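Local coordinates for protein galectin (PDB 6N44) that probably binds carbohydrates, with a galactose-binding site of the galectin type, and forms an oligomeric assembly critical for its anti-parasitic activity in sheep, at residues 17-28 / 87-98. Sequence-based numbering, arbitrary orientation.
Sequences TVCYMVKIKANL and GQPFELQFLVLE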
ATOM      1  N   THR A  17      -2.999  -9.084  -3.276  1.00 12.04           N
ATOM      2  CA  THR A  17      -3.067  -8.708  -4.675  1.00 14.23           C
ATOM      3  C   THR A  17      -1.720  -8.143  -5.081  1.00 17.68           C
ATOM      4  O   THR A  17      -0.770  -8.125  -4.293  1.00 12.29           O
ATOM      5  CB  THR A  17      -4.157  -7.667  -4.926  1.00 13.79           C
ATOM      6  OG1 THR A  17      -3.785  -6.445  -4.268  1.00 11.81           O
ATOM      7  CG2 THR A  17      -5.521  -8.148  -4.425  1.00 12.58           C
ATOM      8  N   VAL A  18      -1.676  -7.633  -6.311  1.00 17.28           N
ATOM      9  CA  VAL A  18      -0.504  -7.008  -6.906  1.00 13.21           C
ATOM     10  C   VAL A  18      -0.275  -5.588  -6.406  1.00 15.13           C
ATOM     11  O   VAL A  18       0.748  -4.966  -6.737  1.00 11.91           O
ATOM     12  CB  VAL A  18      -0.803  -7.211  -8.405  1.00 22.22           C
ATOM     13  CG1 VAL A  18      -0.967  -5.906  -9.157  1.00 15.17           C
ATOM     14  CG2 VAL A  18       0.160  -8.185  -9.021  1.00 21.74           C
ATOM     15  N   CYS A  19      -1.198  -5.056  -5.597  1.00 11.48           N
ATOM     16  CA  CYS A  19      -1.024  -3.751  -4.955  1.00 11.16           C
ATOM     17  C   CYS A  19      -1.697  -3.854  -3.588  1.00 10.29           C
ATOM     18  O   CYS A  19      -2.884  -3.552  -3.454  1.00 11.85           O
ATOM     19  CB  CYS A  19      -1.617  -2.612  -5.775  1.00 13.76           C
ATOM     20  SG  CYS A  19      -1.338  -1.008  -4.976  1.00 17.64           S
ATOM     21  N   TYR A  20      -0.923  -4.288  -2.593  1.00  9.32           N
ATOM     22  CA  TYR A  20      -1.446  -4.685  -1.288  1.00 11.60           C
ATOM     23  C   TYR A  20      -0.480  -4.249  -0.194  1.00  8.78           C
ATOM     24  O   TYR A  20       0.732  -4.428  -0.329  1.00 11.49           O
ATOM     25  CB  TYR A  20      -1.644  -6.205  -1.240  1.00 12.00           C
ATOM     26  CG  TYR A  20      -2.410  -6.717  -0.048  1.00 12.22           C
ATOM     27  CD1 TYR A  20      -3.781  -6.980  -0.141  1.00 13.03           C
ATOM     28  CD2 TYR A  20      -1.774  -6.952   1.160  1.00 11.58           C
ATOM     29  CE1 TYR A  20      -4.492  -7.463   0.942  1.00 13.02           C
ATOM     30  CE2 TYR A  20      -2.474  -7.437   2.263  1.00 11.23           C
ATOM     31  CZ  TYR A  20      -3.827  -7.684   2.147  1.00 14.38           C
ATOM     32  OH  TYR A  20      -4.511  -8.184   3.223  1.00 11.77           O
ATOM     33  N   MET A  21      -1.012  -3.700   0.895  1.00 10.23           N
ATOM     34  CA  MET A  21      -0.185  -3.174   1.970  1.00 11.59           C
ATOM     35  C   MET A  21      -0.584  -3.779   3.304  1.00 13.80           C
ATOM     36  O   MET A  21      -1.775  -3.881   3.613  1.00 11.69           O
ATOM     37  CB  MET A  21      -0.276  -1.665   2.079  1.00 11.52           C
ATOM     38  CG  MET A  21       0.647  -1.119   3.174  1.00 16.64           C
ATOM     39  SD  MET A  21       0.468   0.655   3.331  1.00 29.16           S
ATOM     40  CE  MET A  21       0.793   1.130   1.643  1.00 16.75           C
ATOM     41  N   VAL A  22       0.427  -4.184   4.074  1.00  9.85           N
ATOM     42  CA  VAL A  22       0.302  -4.551   5.480  1.00 12.71           C
ATOM     43  C   VAL A  22       1.068  -3.515   6.286  1.00 10.82           C
ATOM     44  O   VAL A  22       2.232  -3.225   5.978  1.00 11.75           O
ATOM     45  CB  VAL A  22       0.877  -5.952   5.759  1.00 10.65           C
ATOM     46  CG1 VAL A  22       0.749  -6.294   7.267  1.00  8.74           C
ATOM     47  CG2 VAL A  22       0.213  -7.018   4.873  1.00 11.26           C
ATOM     48  N   LYS A  23       0.430  -2.962   7.316  1.00  9.40           N
ATOM     49  CA  LYS A  23       1.087  -2.016   8.210  1.00  8.67           C
ATOM     50  C   LYS A  23       0.963  -2.517   9.639  1.00  7.39           C
ATOM     51  O   LYS A  23      -0.148  -2.609  10.170  1.00  8.94           O
ATOM     52  CB  LYS A  23       0.490  -0.616   8.105  1.00  9.52           C
ATOM     53  CG  LYS A  23       1.267   0.378   8.968  1.00 10.14           C
ATOM     54  CD  LYS A  23       0.639   1.748   9.010  1.00 12.16           C
ATOM     55  CE  LYS A  23       0.458   2.322   7.613  1.00 14.21           C
ATOM     56  NZ  LYS A  23       0.110   3.787   7.693  1.00 19.46           N
ATOM     57  N   ILE A  24       2.103  -2.806  10.258  1.00  8.71           N
ATOM     58  CA  ILE A  24       2.192  -3.332  11.621  1.00  9.74           C
ATOM     59  C   ILE A  24       2.817  -2.265  12.503  1.00  8.83           C
ATOM     60  O   ILE A  24       3.858  -1.695  12.154  1.00  9.57           O
ATOM     61  CB  ILE A  24       3.044  -4.612  11.669  1.00  9.12           C
ATOM     62  CG1 ILE A  24       2.346  -5.744  10.915  1.00  9.67           C
ATOM     63  CG2 ILE A  24       3.387  -4.990  13.127  1.00 10.23           C
ATOM     64  CD1 ILE A  24       3.315  -6.744  10.309  1.00  8.93           C
ATOM     65  N   LYS A  25       2.202  -2.004  13.653  1.00 11.51           N
ATOM     66  CA  LYS A  25       2.784  -1.108  14.647  1.00  9.63           C
ATOM     67  C   LYS A  25       3.022  -1.909  15.920  1.00 10.20           C
ATOM     68  O   LYS A  25       2.082  -2.500  16.465  1.00  8.92           O
ATOM     69  CB  LYS A  25       1.879   0.093  14.909  1.00 12.26           C
ATOM     70  CG  LYS A  25       1.721   0.987  13.666  1.00 13.84           C
ATOM     71  CD  LYS A  25       0.877   2.207  13.932  1.00 20.31           C
ATOM     72  CE  LYS A  25       0.876   3.096  12.703  1.00 26.68           C
ATOM     73  NZ  LYS A  25      -0.166   4.157  12.735  1.00 30.94           N
ATOM     74  N   ALA A  26       4.276  -1.942  16.379  1.00  8.85           N
ATOM     75  CA  ALA A  26       4.658  -2.788  17.506  1.00  9.64           C
ATOM     76  C   ALA A  26       5.878  -2.199  18.206  1.00 12.22           C
ATOM     77  O   ALA A  26       6.458  -1.204  17.762  1.00 11.15           O
ATOM     78  CB  ALA A  26       4.937  -4.226  17.042  1.00  8.46           C
ATOM     79  N   ASN A  27       6.275  -2.847  19.305  1.00 12.40           N
ATOM     80  CA  ASN A  27       7.446  -2.455  20.077  1.00 13.81           C
ATOM     81  C   ASN A  27       8.090  -3.708  20.654  1.00 14.86           C
ATOM     82  O   ASN A  27       7.387  -4.554  21.217  1.00 10.83           O
ATOM     83  CB  ASN A  27       7.055  -1.500  21.206  1.00 18.71           C
ATOM     84  CG  ASN A  27       8.250  -0.825  21.840  1.00 25.78           C
ATOM     85  OD1 ASN A  27       9.406  -1.216  21.611  1.00 26.24           O
ATOM     86  ND2 ASN A  27       7.983   0.201  22.645  1.00 25.10           N
ATOM     87  N   LEU A  28       9.412  -3.817  20.531  1.00 13.20           N
ATOM     88  CA  LEU A  28      10.115  -4.984  21.056  1.00 16.22           C
ATOM     89  C   LEU A  28      10.186  -4.944  22.577  1.00 15.35           C
ATOM     90  O   LEU A  28      10.446  -3.897  23.180  1.00 16.12           O
ATOM     91  CB  LEU A  28      11.528  -5.069  20.483  1.00 15.06           C
ATOM     92  CG  LEU A  28      11.653  -5.219  18.971  1.00 12.36           C
ATOM     93  CD1 LEU A  28      13.037  -4.784  18.551  1.00 18.44           C
ATOM     94  CD2 LEU A  28      11.385  -6.658  18.556  1.00 13.30           C
ATOM     95  N   GLY A  87      13.526   0.014  23.120  1.00 34.62           N
ATOM     96  CA  GLY A  87      12.145  -0.370  22.912  1.00 34.59           C
ATOM     97  C   GLY A  87      11.394   0.835  22.365  1.00 31.44           C
ATOM     98  O   GLY A  87      10.418   1.287  22.961  1.00 32.26           O
ATOM     99  N   GLN A  88      11.884   1.379  21.247  1.00 22.21           N
ATOM    100  CA  GLN A  88      11.151   2.404  20.518  1.00 26.82           C
ATOM    101  C   GLN A  88      10.049   1.743  19.704  1.00 23.45           C
ATOM    102  O   GLN A  88      10.302   0.729  19.050  1.00 19.94           O
ATOM    103  CB  GLN A  88      12.075   3.178  19.575  1.00 28.61           C
ATOM    104  CG  GLN A  88      13.152   3.991  20.262  1.00 37.61           C
ATOM    105  CD  GLN A  88      12.572   5.145  21.057  1.00 40.38           C
ATOM    106  OE1 GLN A  88      11.933   6.041  20.496  1.00 46.01           O
ATOM    107  NE2 GLN A  88      12.783   5.127  22.373  1.00 40.63           N
ATOM    108  N   PRO A  89       8.830   2.269  19.724  1.00 20.28           N
ATOM    109  CA  PRO A  89       7.799   1.730  18.831  1.00 22.10           C
ATOM    110  C   PRO A  89       8.194   1.953  17.380  1.00 16.85           C
ATOM    111  O   PRO A  89       8.803   2.967  17.031  1.00 17.71           O
ATOM    112  CB  PRO A  89       6.544   2.524  19.213  1.00 18.88           C
ATOM    113  CG  PRO A  89       6.816   2.973  20.637  1.00 29.71           C
ATOM    114  CD  PRO A  89       8.295   3.284  20.642  1.00 25.77           C
ATOM    115  N   PHE A  90       7.881   0.972  16.543  1.00 15.74           N
ATOM    116  CA  PHE A  90       8.223   1.027  15.130  1.00 13.45           C
ATOM    117  C   PHE A  90       6.982   0.760  14.292  1.00 13.03           C
ATOM    118  O   PHE A  90       5.991   0.174  14.753  1.00  9.19           O
ATOM    119  CB  PHE A  90       9.342   0.022  14.774  1.00 10.79           C
ATOM    120  CG  PHE A  90       9.013  -1.429  15.109  1.00 14.24           C
ATOM    121  CD1 PHE A  90       8.344  -2.244  14.196  1.00 11.09           C
ATOM    122  CD2 PHE A  90       9.389  -1.979  16.328  1.00 15.90           C
ATOM    123  CE1 PHE A  90       8.041  -3.587  14.503  1.00 14.26           C
ATOM    124  CE2 PHE A  90       9.080  -3.327  16.643  1.00 15.72           C
ATOM    125  CZ  PHE A  90       8.416  -4.126  15.731  1.00  9.77           C
ATOM    126  N   GLU A  91       7.059   1.204  13.048  1.00 10.27           N
ATOM    127  CA  GLU A  91       6.073   0.895  12.029  1.00 13.44           C
ATOM    128  C   GLU A  91       6.730   0.055  10.945  1.00 12.56           C
ATOM    129  O   GLU A  91       7.634   0.528  10.248  1.00 13.63           O
ATOM    130  CB  GLU A  91       5.491   2.172  11.431  1.00 13.85           C
ATOM    131  CG  GLU A  91       4.541   1.897  10.310  1.00 15.42           C
ATOM    132  CD  GLU A  91       3.992   3.181   9.718  1.00 25.82           C
ATOM    133  OE1 GLU A  91       4.060   3.329   8.481  1.00 22.53           O
ATOM    134  OE2 GLU A  91       3.524   4.041  10.502  1.00 25.79           O
ATOM    135  N   LEU A  92       6.270  -1.179  10.799  1.00  9.87           N
ATOM    136  CA  LEU A  92       6.781  -2.111   9.808  1.00  9.89           C
ATOM    137  C   LEU A  92       5.735  -2.267   8.708  1.00 10.78           C
ATOM    138  O   LEU A  92       4.581  -2.625   8.988  1.00  8.98           O
ATOM    139  CB  LEU A  92       7.112  -3.451  10.463  1.00  9.19           C
ATOM    140  CG  LEU A  92       7.362  -4.664   9.571  1.00 11.81           C
ATOM    141  CD1 LEU A  92       8.621  -4.492   8.701  1.00  8.64           C
ATOM    142  CD2 LEU A  92       7.469  -5.901  10.444  1.00  8.94           C
ATOM    143  N   GLN A  93       6.134  -1.995   7.464  1.00  8.29           N
ATOM    144  CA  GLN A  93       5.238  -2.092   6.314  1.00  9.88           C
ATOM    145  C   GLN A  93       5.728  -3.137   5.327  1.00 12.30           C
ATOM    146  O   GLN A  93       6.912  -3.141   4.960  1.00 12.04           O
ATOM    147  CB  GLN A  93       5.127  -0.758   5.574  1.00 10.29           C
ATOM    148  CG  GLN A  93       4.292   0.295   6.253  1.00 12.67           C
ATOM    149  CD  GLN A  93       4.380   1.601   5.494  1.00 17.18           C
ATOM    150  OE1 GLN A  93       5.433   2.257   5.492  1.00 13.95           O
ATOM    151  NE2 GLN A  93       3.297   1.958   4.790  1.00 14.44           N
ATOM    152  N   PHE A  94       4.805  -3.971   4.847  1.00  7.55           N
ATOM    153  CA  PHE A  94       5.051  -4.848   3.713  1.00  8.83           C
ATOM    154  C   PHE A  94       4.177  -4.399   2.560  1.00  9.16           C
ATOM    155  O   PHE A  94       2.959  -4.262   2.706  1.00 10.31           O
ATOM    156  CB  PHE A  94       4.759  -6.325   4.038  1.00  7.70           C
ATOM    157  CG  PHE A  94       5.624  -6.891   5.123  1.00  8.25           C
ATOM    158  CD1 PHE A  94       5.245  -6.784   6.454  1.00 10.52           C
ATOM    159  CD2 PHE A  94       6.813  -7.525   4.816  1.00  8.70           C
ATOM    160  CE1 PHE A  94       6.037  -7.309   7.479  1.00 11.22           C
ATOM    161  CE2 PHE A  94       7.621  -8.056   5.827  1.00 10.67           C
ATOM    162  CZ  PHE A  94       7.227  -7.950   7.167  1.00 10.48           C
ATOM    163  N   LEU A  95       4.802  -4.181   1.419  1.00  9.65           N
ATOM    164  CA  LEU A  95       4.121  -3.817   0.189  1.00 10.78           C
ATOM    165  C   LEU A  95       4.212  -4.997  -0.761  1.00 10.43           C
ATOM    166  O   LEU A  95       5.315  -5.380  -1.158  1.00 13.51           O
ATOM    167  CB  LEU A  95       4.772  -2.575  -0.418  1.00  9.88           C
ATOM    168  CG  LEU A  95       4.097  -1.980  -1.644  1.00 15.44           C
ATOM    169  CD1 LEU A  95       2.631  -1.650  -1.355  1.00 13.85           C
ATOM    170  CD2 LEU A  95       4.894  -0.737  -2.070  1.00 22.04           C
ATOM    171  N   VAL A  96       3.067  -5.584  -1.109  1.00  8.96           N
ATOM    172  CA  VAL A  96       3.038  -6.704  -2.043  1.00 12.47           C
ATOM    173  C   VAL A  96       2.841  -6.152  -3.455  1.00 12.00           C
ATOM    174  O   VAL A  96       1.836  -5.493  -3.750  1.00 11.51           O
ATOM    175  CB  VAL A  96       1.944  -7.723  -1.680  1.00  8.77           C
ATOM    176  CG1 VAL A  96       2.082  -8.962  -2.534  1.00 11.02           C
ATOM    177  CG2 VAL A  96       2.024  -8.088  -0.196  1.00 10.71           C
ATOM    178  N   LEU A  97       3.814  -6.392  -4.317  1.00 11.00           N
ATOM    179  CA  LEU A  97       3.750  -6.010  -5.723  1.00 13.11           C
ATOM    180  C   LEU A  97       3.782  -7.260  -6.587  1.00 16.82           C
ATOM    181  O   LEU A  97       3.954  -8.371  -6.091  1.00 14.21           O
ATOM    182  CB  LEU A  97       4.903  -5.081  -6.111  1.00 12.85           C
ATOM    183  CG  LEU A  97       5.053  -3.694  -5.454  1.00 15.96           C
ATOM    184  CD1 LEU A  97       3.735  -3.115  -4.939  1.00 14.82           C
ATOM    185  CD2 LEU A  97       6.145  -3.582  -4.417  1.00 28.71           C
ATOM    186  N   GLU A  98       3.670  -7.061  -7.905  1.00 15.49           N
ATOM    187  CA  GLU A  98       3.695  -8.194  -8.829  1.00 17.10           C
ATOM    188  C   GLU A  98       5.005  -8.977  -8.725  1.00 18.90           C
ATOM    189  O   GLU A  98       5.014 -10.207  -8.828  1.00 17.35           O
ATOM    190  CB  GLU A  98       3.457  -7.698 -10.263  1.00 20.60           C
ATOM    191  CG  GLU A  98       3.919  -8.616 -11.373  1.00 26.13           C
ATOM    192  CD  GLU A  98       5.385  -8.439 -11.697  1.00 25.78           C
ATOM    193  OE1 GLU A  98       5.856  -7.277 -11.735  1.00 29.75           O
ATOM    194  OE2 GLU A  98       6.069  -9.471 -11.865  1.00 36.79           O
TER
HETATM  195  O   HOH W   1       2.459  -4.672  -8.842  1.00 11.98           O
HETATM  196  O   HOH W   2       0.777   5.107  10.345  1.00 26.46           O
HETATM  197  O   HOH W   3       2.683   5.220   7.447  1.00 27.07           O
HETATM  198  O   HOH W   4      11.038  -1.941  19.413  1.00 23.96           O
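Val-18 lays its CG2 beside CB of Glu-98 at 3.6 Å, at one end of the pairing of two neighbouring inner strands of the five-stranded sheet in the galectin beta-sandwich. Strands 19-28 and 90-97 run antiparallel, their axes at 166°, with hydrogen-bonded pairs Tyr-20/Val-96, Val-22/Phe-94, Ile-24/Leu-92 and Ala-26/Phe-90. Tyr-20, Val-22, Ile-24 and Ala-26 turn to the buried interior of the sandwich, whereas Met-21, Lys-23 and Lys-25 occupy the other face. There, SD of Met-21 accepts a weak bond from NE2 of Gln-93 (3.4 Å); that amide also donates to the Cys-19 carbonyl of the second subunit, so the face takes part in the dimer interface. Lys-23 bends at chi3 (-56°) and crosses the Glu-91 carboxylate, CD to CD 3.7 Å. Its NZ stays 4.1 Å from OE1 of Glu-91, beyond a salt bridge, and two waters make the link. On the interior face, Ile-24 sets CD1 against the ring edge of Phe-94, 4.0 Å from CE1. NZ of Lys-25 donates to one of those two waters. Phe-90, with chi1 58°, swings its ring over Ala-26, whose O sits 3.3 Å above the ring plane and whose CB lies 3.7 Å from CZ of Phe-90.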